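Local coordinates for peptidase, C14 family (Geobacter sulfurreducens PCA, PDB 3BIJ), which is of unknown function but probably acts as a cysteine endopeptidase, belonging to the caspase-like C14 peptidases, at residues G4-L9 / R43-T48; F77-S82 / V128-D133. One frame throughout, in Å; residues are numbered along the deposited sequence.

Contact 1. Residues G4-L9 / R43-T48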
loop_
_atom_site.group_PDB
_atom_site.type_symbol
_atom_site.label_atom_id
_atom_site.label_comp_id
_atom_site.label_asym_id
_atom_site.label_seq_id
_atom_site.Cartn_x
_atom_site.Cartn_y
_atom_site.Cartn_z
ATOM N N GLY A 4 -3.891 -41.229 -28.532
ATOM C CA GLY A 4 -4.110 -39.867 -28.081
ATOM C C GLY A 4 -3.671 -38.766 -29.026
ATOM O O GLY A 4 -2.616 -38.861 -29.653
ATOM N N ILE A 5 -4.491 -37.722 -29.125
ATOM C CA ILE A 5 -4.198 -36.577 -29.978
ATOM C C ILE A 5 -4.249 -35.316 -29.128
ATOM O O ILE A 5 -5.221 -35.070 -28.419
ATOM C CB ILE A 5 -5.225 -36.422 -31.128
ATOM C CG1 ILE A 5 -5.114 -37.595 -32.092
ATOM C CG2 ILE A 5 -5.007 -35.086 -31.837
ATOM C CD1 ILE A 5 -6.154 -37.589 -33.182
ATOM N N ALA A 6 -3.198 -34.517 -29.218
ATOM C CA ALA A 6 -3.116 -33.289 -28.461
ATOM C C ALA A 6 -2.992 -32.083 -29.392
ATOM O O ALA A 6 -2.377 -32.166 -30.462
ATOM C CB ALA A 6 -1.919 -33.353 -27.512
ATOM N N LEU A 7 -3.580 -30.967 -28.964
ATOM C CA LEU A 7 -3.545 -29.705 -29.701
ATOM C C LEU A 7 -3.096 -28.602 -28.731
ATOM O O LEU A 7 -3.859 -28.187 -27.861
ATOM C CB LEU A 7 -4.936 -29.351 -30.234
ATOM C CG LEU A 7 -5.043 -28.641 -31.586
ATOM C CD1 LEU A 7 -6.401 -27.945 -31.674
ATOM C CD2 LEU A 7 -3.934 -27.642 -31.769
ATOM N N ALA A 8 -1.859 -28.139 -28.878
ATOM C CA ALA A 8 -1.327 -27.099 -28.012
ATOM C C ALA A 8 -1.432 -25.775 -28.752
ATOM O O ALA A 8 -0.862 -25.613 -29.831
ATOM C CB ALA A 8 0.136 -27.399 -27.658
ATOM N N LEU A 9 -2.173 -24.839 -28.171
ATOM C CA LEU A 9 -2.366 -23.531 -28.767
ATOM C C LEU A 9 -1.706 -22.476 -27.909
ATOM O O LEU A 9 -1.852 -22.475 -26.688
ATOM C CB LEU A 9 -3.851 -23.208 -28.875
ATOM C CG LEU A 9 -4.742 -24.196 -29.640
ATOM C CD1 LEU A 9 -6.192 -23.732 -29.569
ATOM C CD2 LEU A 9 -4.283 -24.287 -31.086
ATOM N N ARG A 43 4.145 -38.349 -23.389
ATOM C CA ARG A 43 3.104 -39.227 -22.872
ATOM C C ARG A 43 2.509 -40.132 -23.953
ATOM O O ARG A 43 1.638 -40.955 -23.670
ATOM C CB ARG A 43 1.985 -38.389 -22.245
ATOM C CG ARG A 43 2.335 -37.715 -20.929
ATOM C CD ARG A 43 2.322 -38.701 -19.770
ATOM N NE ARG A 43 3.520 -39.532 -19.736
ATOM C CZ ARG A 43 3.669 -40.592 -18.947
ATOM N NH1 ARG A 43 2.685 -40.947 -18.133
ATOM N NH2 ARG A 43 4.800 -41.294 -18.965
ATOM N N GLY A 44 2.963 -39.974 -25.192
ATOM C CA GLY A 44 2.445 -40.804 -26.268
ATOM C C GLY A 44 1.331 -40.162 -27.064
ATOM O O GLY A 44 0.488 -40.850 -27.636
ATOM N N PHE A 45 1.341 -38.834 -27.104
ATOM C CA PHE A 45 0.342 -38.055 -27.822
ATOM C C PHE A 45 0.827 -37.658 -29.216
ATOM O O PHE A 45 2.010 -37.401 -29.418
ATOM C CB PHE A 45 0.023 -36.781 -27.027
ATOM C CG PHE A 45 -1.139 -36.918 -26.080
ATOM C CD1 PHE A 45 -2.447 -36.925 -26.565
ATOM C CD2 PHE A 45 -0.928 -37.043 -24.698
ATOM C CE1 PHE A 45 -3.528 -37.057 -25.699
ATOM C CE2 PHE A 45 -2.000 -37.175 -23.821
ATOM C CZ PHE A 45 -3.309 -37.183 -24.322
ATOM N N ALA A 46 -0.082 -37.633 -30.182
ATOM C CA ALA A 46 0.267 -37.179 -31.519
ATOM C C ALA A 46 -0.025 -35.684 -31.400
ATOM O O ALA A 46 -1.162 -35.254 -31.603
ATOM C CB ALA A 46 -0.651 -37.815 -32.562
ATOM N N VAL A 47 0.991 -34.901 -31.057
ATOM C CA VAL A 47 0.818 -33.469 -30.858
ATOM C C VAL A 47 0.948 -32.576 -32.089
ATOM O O VAL A 47 1.747 -32.835 -32.989
ATOM C CB VAL A 47 1.795 -32.958 -29.766
ATOM C CG1 VAL A 47 3.212 -33.297 -30.151
ATOM C CG2 VAL A 47 1.641 -31.452 -29.580
ATOM N N THR A 48 0.138 -31.519 -32.099
ATOM C CA THR A 48 0.099 -30.516 -33.164
ATOM C C THR A 48 0.143 -29.174 -32.439
ATOM O O THR A 48 -0.733 -28.883 -31.626
ATOM C CB THR A 48 -1.229 -30.581 -33.945
ATOM O OG1 THR A 48 -1.408 -31.900 -34.469
ATOM C CG2 THR A 48 -1.239 -29.578 -35.084
#
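Phe45 brings the CD1 and CE1 atoms of its ring up to the main chain of Gly4 and Ile5: CD1 lies 3.4 Å from Ile5 N, which stands at the ring's edge near its plane. Glycine suits position 4, because a CB there would run into Phe45 CE1. Next along the strand, the small Ala6 places its CB 3.7 Å from Phe45 CD1 and also meets Val47. A first torsion of -92°, off the usual staggered values, carries the ring to the start of strand 4-10.

Four backbone bonds join the strands in parallel. Ala46 N donates to Gly4 O at 2.9 Å, nearly straight, while Ala46 O takes Ala6 N at 3.2 Å from above the carbonyl plane; Thr48 likewise gives its N-H to Ala6 O and accepts from Ala8 N. On the face away from Ala6 and Val47 stand Ile5, Leu7, Ala46 and Thr48, with Leu7 CD2 3.4 Å from Thr48 O.

Gly44, at a positive phi of 96°, ends helix 29-42 in a Schellman motif and turns the chain into strand 46-51, completing a beta-alpha-beta unit. Ala37 and Ala40 of that helix cover Ala6, Ala8, Phe45 and Val47. A serine in place of Phe45 would probably open a gap between Gly4, Ala6 and Ala40. The pairing thus rests on main-chain bonds, and the small Ala6 and Ala8 probably allow helix 29-42 to lie close to the sheet.

Contact 2. Residues F77-S82 / V128-D133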
loop_
_atom_site.group_PDB
_atom_site.type_symbol
_atom_site.label_atom_id
_atom_site.label_comp_id
_atom_site.label_asym_id
_atom_site.label_seq_id
_atom_site.Cartn_x
_atom_site.Cartn_y
_atom_site.Cartn_z
ATOM N N PHE A 77 -8.471 -37.048 -26.234
ATOM C CA PHE A 77 -8.088 -35.822 -26.907
ATOM C C PHE A 77 -7.642 -34.799 -25.867
ATOM O O PHE A 77 -8.310 -34.603 -24.853
ATOM C CB PHE A 77 -9.271 -35.267 -27.690
ATOM C CG PHE A 77 -8.999 -33.942 -28.326
ATOM C CD1 PHE A 77 -7.999 -33.807 -29.275
ATOM C CD2 PHE A 77 -9.749 -32.824 -27.988
ATOM C CE1 PHE A 77 -7.747 -32.573 -29.882
ATOM C CE2 PHE A 77 -9.508 -31.584 -28.589
ATOM C CZ PHE A 77 -8.507 -31.462 -29.536
HETATM N N MSE A 78 -6.509 -34.155 -26.114
HETATM C CA MSE A 78 -6.010 -33.150 -25.199
HETATM C C MSE A 78 -5.930 -31.791 -25.880
HETATM O O MSE A 78 -5.301 -31.648 -26.934
HETATM C CB MSE A 78 -4.625 -33.518 -24.691
HETATM C CG MSE A 78 -4.164 -32.623 -23.576
HETATM SE SE MSE A 78 -2.325 -32.829 -23.137
HETATM C CE MSE A 78 -1.795 -30.981 -23.187
ATOM N N LEU A 79 -6.558 -30.791 -25.269
ATOM C CA LEU A 79 -6.543 -29.433 -25.803
ATOM C C LEU A 79 -6.017 -28.465 -24.760
ATOM O O LEU A 79 -6.602 -28.328 -23.691
ATOM C CB LEU A 79 -7.953 -29.001 -26.212
ATOM C CG LEU A 79 -8.163 -27.539 -26.639
ATOM C CD1 LEU A 79 -7.198 -27.159 -27.755
ATOM C CD2 LEU A 79 -9.611 -27.366 -27.121
ATOM N N SER A 80 -4.910 -27.804 -25.065
ATOM C CA SER A 80 -4.356 -26.834 -24.138
ATOM C C SER A 80 -4.373 -25.499 -24.864
ATOM O O SER A 80 -4.195 -25.458 -26.080
ATOM C CB SER A 80 -2.925 -27.194 -23.729
ATOM O OG SER A 80 -2.048 -27.111 -24.832
ATOM N N TYR A 81 -4.599 -24.417 -24.124
ATOM C CA TYR A 81 -4.662 -23.095 -24.724
ATOM C C TYR A 81 -4.129 -21.989 -23.837
ATOM O O TYR A 81 -4.500 -21.869 -22.668
ATOM C CB TYR A 81 -6.113 -22.755 -25.112
ATOM C CG TYR A 81 -6.357 -21.301 -25.502
ATOM C CD1 TYR A 81 -6.771 -20.350 -24.560
ATOM C CD2 TYR A 81 -6.149 -20.873 -26.810
ATOM C CE1 TYR A 81 -6.967 -19.010 -24.923
ATOM C CE2 TYR A 81 -6.334 -19.543 -27.183
ATOM C CZ TYR A 81 -6.741 -18.614 -26.238
ATOM O OH TYR A 81 -6.912 -17.297 -26.607
ATOM N N SER A 82 -3.245 -21.184 -24.406
ATOM C CA SER A 82 -2.710 -20.042 -23.703
ATOM C C SER A 82 -2.870 -18.865 -24.638
ATOM O O SER A 82 -2.298 -18.826 -25.729
ATOM C CB SER A 82 -1.250 -20.253 -23.308
ATOM O OG SER A 82 -1.175 -21.091 -22.173
ATOM N N VAL A 128 -11.768 -36.236 -22.976
ATOM C CA VAL A 128 -11.364 -34.932 -23.500
ATOM C C VAL A 128 -10.758 -34.117 -22.362
ATOM O O VAL A 128 -11.461 -33.716 -21.437
ATOM C CB VAL A 128 -12.573 -34.157 -24.092
ATOM C CG1 VAL A 128 -12.125 -32.809 -24.609
ATOM C CG2 VAL A 128 -13.203 -34.960 -25.221
ATOM N N LEU A 129 -9.451 -33.885 -22.429
ATOM C CA LEU A 129 -8.745 -33.125 -21.404
ATOM C C LEU A 129 -8.415 -31.736 -21.931
ATOM O O LEU A 129 -7.686 -31.609 -22.910
ATOM C CB LEU A 129 -7.458 -33.850 -21.022
ATOM C CG LEU A 129 -6.588 -33.200 -19.953
ATOM C CD1 LEU A 129 -7.318 -33.183 -18.630
ATOM C CD2 LEU A 129 -5.285 -33.973 -19.854
ATOM N N VAL A 130 -8.940 -30.695 -21.285
ATOM C CA VAL A 130 -8.705 -29.314 -21.730
ATOM C C VAL A 130 -8.004 -28.423 -20.692
ATOM O O VAL A 130 -8.450 -28.322 -19.551
ATOM C CB VAL A 130 -10.046 -28.607 -22.105
ATOM C CG1 VAL A 130 -9.761 -27.218 -22.627
ATOM C CG2 VAL A 130 -10.819 -29.412 -23.132
ATOM N N PHE A 131 -6.905 -27.788 -21.093
ATOM C CA PHE A 131 -6.190 -26.866 -20.215
ATOM C C PHE A 131 -6.332 -25.481 -20.831
ATOM O O PHE A 131 -5.949 -25.267 -21.987
ATOM C CB PHE A 131 -4.699 -27.198 -20.108
ATOM C CG PHE A 131 -4.409 -28.417 -19.291
ATOM C CD1 PHE A 131 -4.321 -29.672 -19.888
ATOM C CD2 PHE A 131 -4.268 -28.318 -17.909
ATOM C CE1 PHE A 131 -4.097 -30.814 -19.117
ATOM C CE2 PHE A 131 -4.046 -29.448 -17.129
ATOM C CZ PHE A 131 -3.960 -30.705 -17.734
ATOM N N SER A 132 -6.894 -24.545 -20.077
ATOM C CA SER A 132 -7.055 -23.189 -20.578
ATOM C C SER A 132 -6.401 -22.205 -19.617
ATOM O O SER A 132 -7.007 -21.835 -18.616
ATOM C CB SER A 132 -8.543 -22.863 -20.733
ATOM O OG SER A 132 -8.746 -21.535 -21.205
ATOM N N ASP A 133 -5.165 -21.796 -19.910
ATOM C CA ASP A 133 -4.450 -20.842 -19.058
ATOM C C ASP A 133 -4.803 -19.471 -19.591
ATOM O O ASP A 133 -3.974 -18.778 -20.185
ATOM C CB ASP A 133 -2.933 -21.050 -19.129
ATOM C CG ASP A 133 -2.185 -20.246 -18.076
ATOM O OD1 ASP A 133 -2.811 -19.358 -17.457
ATOM O OD2 ASP A 133 -0.972 -20.496 -17.874
#
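Leu79 is gripped twice by the neighbouring strand, its N giving to Leu129 O at 2.7 Å and its O receiving Phe131 N at 2.7 Å in the carbonyl plane. These are two of five N-H to O bonds between 77-82 and 128-133. Leu129 N reaches Phe77 O nearly along the C=O axis, and Tyr81 N and Asp133 N continue the pattern through Phe131 O and Tyr81 O. At the C-terminal end the polar side chains, all on buried residues, find partners beyond the two strands: Ser82 OG bonds to Asp32, Asp133 OD2 to Thr224 and Tyr81 OH to the carbonyl of His84.

The two strands are neighbours in the central, mainly parallel sheet of the caspase-like fold; strand 4-10 lies beside 77-82 and strand 201-206 beside 128-133. In such peptidases the catalytic histidine and cysteine follow the C-terminal ends of two adjacent strands, consistent with Ser82, Ser132 and Asp133 gathering polar groups at that end, while the earlier part of both strands is largely apolar.

On one face the selenomethionine Met78 lies beside Leu129, pointing the same way, with CG 4.1 Å from Leu129 CD2, and its chain bends at chi3 to bring CE within 4.4 Å of Phe131 CD1. Ser80 is small enough to sit next to the bulky Phe131, CB to CB 4.0 Å. Opposite, Val128 CG1 meets the edge of the Phe77 ring, 4.1 Å from CD2, and Ser132 OG approaches the Tyr81 ring edge. With CG1 anti to the backbone N (chi1 -177°), beta-branched Val130 brings that methyl to 3.5 Å from Leu79 O.

How the contacts relate
Both contacts are parallel strand pairs of one sheet, and they meet where strand 4-10 runs beside strand 76-89: Leu7 N lies 2.7 Å from Met78 O, a probable hydrogen bond. Contact 2 is wholly buried, its centre about 6 Å from that of the chain, whereas contact 1 lies about 15 Å out and has exposed residues in strand 46-51. Their chemistry follows this placing. The inner pair carries mostly large aromatic and aliphatic side chains on both faces and ends in buried hydroxyl and carboxylate groups; the outer pair mixes glycine and alanine with Ile5, Leu7 and Val47, and Phe45 reaches inward to touch Met78. Contact 1 closes a local beta-alpha-beta unit, while contact 2 joins strands further apart in sequence.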